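Local coordinates for cobalamin-binding protein (Desulfitobacterium hafniense, PDB 4JGI), which binds methylcobalamin and probably serves as the corrinoid protein of an O-demethylase, carrying methyl groups on its cobalt, at residues Leu101-Ile104 with Gly105-Phe109. Sequence-based numbering, arbitrary orientation.
Sequences LHDI and GKNIF
Asp103 and Asn107 meet across the first turn of helix 104-115, where Asn107 N donates to Asp103 O at 2.9 Å. Ile108 N repeats the pattern one residue on, reaching Ile104 O at 3.1 Å. This is the tight part of the contact: Ile108 CG1 lies 3.3 Å from Ile104 O, and the rest of its side chain is buried against helices 60-77 and 199-209, a place suited to a branched apolar residue. The start of the helix follows the Asp-x-His-x-x-Gly signature of the Rossmann-like B12-binding domain, in which His102, on the loop after strand 91-96, coordinates the cobalt through NE2 and is hydrogen-bonded through ND1 to Asp100. Gly105 is the glycine of that signature, buried and without a side chain in the cofactor pocket. Asp103 occupies the N-cap position, but its carboxylate serves the cofactor instead of the helix: OD1 accepts a bond from a cobalamin amide, while Ile104 N donates to a cobalamin oxygen. Toward solvent the packing gives way to water. Asp103 OD2 stands 3.6 Å from Asn107 ND2, their planes turned 47° apart, and accepts from two waters, one of which bridges to Lys106 NZ. The lysine bends at chi3 and chi4 (70° and 71°), bringing its ammonium back to Asn107 OD1 at 3.0 Å and into a salt bridge with Asp122. An alanine in place of Asn107 would remove that carbonyl acceptor, which would probably leave the ammonium less firmly fixed beside Asp103, dependent on Asp122 and water.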
loop_
_atom_site.group_PDB
_atom_site.type_symbol
_atom_site.label_atom_id
_atom_site.label_comp_id
_atom_site.label_asym_id
_atom_site.label_seq_id
_atom_site.Cartn_x
_atom_site.Cartn_y
_atom_site.Cartn_z
ATOM N N LEU A 101 12.193 -12.355 -8.872
ATOM C CA LEU A 101 12.705 -12.470 -7.499
ATOM C C LEU A 101 12.851 -11.102 -6.801
ATOM O O LEU A 101 13.391 -11.038 -5.634
ATOM C CB LEU A 101 14.079 -13.142 -7.483
ATOM C CG LEU A 101 14.044 -14.522 -8.112
ATOM C CD1 LEU A 101 15.441 -15.088 -8.094
ATOM C CD2 LEU A 101 13.156 -15.502 -7.406
ATOM N N HIS A 102 12.413 -10.047 -7.429
ATOM C CA HIS A 102 12.559 -8.712 -6.846
ATOM C C HIS A 102 11.476 -8.427 -5.844
ATOM O O HIS A 102 10.308 -8.533 -6.270
ATOM C CB HIS A 102 12.611 -7.654 -7.962
ATOM C CG HIS A 102 13.777 -7.794 -8.901
ATOM N ND1 HIS A 102 13.712 -8.570 -10.028
ATOM C CD2 HIS A 102 14.955 -7.118 -9.007
ATOM C CE1 HIS A 102 14.839 -8.483 -10.706
ATOM N NE2 HIS A 102 15.623 -7.630 -10.091
ATOM N N ASP A 103 11.779 -8.170 -4.578
ATOM C CA ASP A 103 10.808 -7.864 -3.546
ATOM C C ASP A 103 11.084 -6.661 -2.698
ATOM O O ASP A 103 10.256 -6.308 -1.865
ATOM C CB ASP A 103 10.553 -9.050 -2.644
ATOM C CG ASP A 103 11.663 -9.399 -1.755
ATOM O OD1 ASP A 103 12.732 -8.706 -1.804
ATOM O OD2 ASP A 103 11.510 -10.404 -0.935
ATOM N N ILE A 104 12.170 -5.930 -2.954
ATOM C CA ILE A 104 12.370 -4.747 -2.095
ATOM C C ILE A 104 11.218 -3.769 -2.171
ATOM O O ILE A 104 10.724 -3.220 -1.153
ATOM C CB ILE A 104 13.707 -4.076 -2.420
ATOM C CG1 ILE A 104 14.852 -5.000 -2.092
ATOM C CG2 ILE A 104 13.859 -2.691 -1.768
ATOM C CD1 ILE A 104 16.207 -4.631 -2.676
ATOM N N GLY A 105 10.807 -3.489 -3.394
ATOM C CA GLY A 105 9.682 -2.585 -3.608
ATOM C C GLY A 105 8.330 -3.053 -3.098
ATOM O O GLY A 105 7.554 -2.328 -2.434
ATOM N N LYS A 106 8.059 -4.294 -3.391
ATOM C CA LYS A 106 6.829 -4.935 -2.894
ATOM C C LYS A 106 6.795 -4.800 -1.405
ATOM O O LYS A 106 5.743 -4.560 -0.832
ATOM C CB LYS A 106 6.842 -6.419 -3.319
ATOM C CG LYS A 106 5.674 -7.208 -2.717
ATOM C CD LYS A 106 5.672 -8.656 -3.098
ATOM C CE LYS A 106 6.818 -9.501 -2.454
ATOM N NZ LYS A 106 6.832 -9.824 -1.021
ATOM N N ASN A 107 7.935 -5.016 -0.751
ATOM C CA ASN A 107 7.932 -4.960 0.711
ATOM C C ASN A 107 7.762 -3.549 1.299
ATOM O O ASN A 107 7.261 -3.379 2.397
ATOM C CB ASN A 107 9.161 -5.678 1.222
ATOM C CG ASN A 107 9.124 -7.145 0.998
ATOM O OD1 ASN A 107 8.115 -7.694 0.716
ATOM N ND2 ASN A 107 10.233 -7.780 1.200
ATOM N N ILE A 108 8.254 -2.532 0.581
ATOM C CA ILE A 108 7.957 -1.138 0.916
ATOM C C ILE A 108 6.462 -0.884 0.885
ATOM O O ILE A 108 5.882 -0.372 1.828
ATOM C CB ILE A 108 8.753 -0.145 0.018
ATOM C CG1 ILE A 108 10.227 -0.311 0.263
ATOM C CG2 ILE A 108 8.284 1.250 0.248
ATOM C CD1 ILE A 108 11.106 0.518 -0.675
ATOM N N PHE A 109 5.807 -1.344 -0.163
ATOM C CA PHE A 109 4.377 -1.267 -0.239
ATOM C C PHE A 109 3.676 -2.060 0.839
ATOM O O PHE A 109 2.751 -1.523 1.444
ATOM C CB PHE A 109 3.934 -1.675 -1.638
ATOM C CG PHE A 109 2.435 -1.737 -1.774
ATOM C CD1 PHE A 109 1.669 -0.555 -1.876
ATOM C CD2 PHE A 109 1.766 -2.917 -1.753
ATOM C CE1 PHE A 109 0.261 -0.610 -1.911
ATOM C CE2 PHE A 109 0.389 -2.955 -1.829
ATOM C CZ PHE A 109 -0.372 -1.806 -1.930
HETATM O O HOH W 1 9.262 -5.668 -5.503
HETATM O O HOH W 2 9.102 -11.526 -0.475
HETATM O O HOH W 3 12.022 -10.615 1.735
#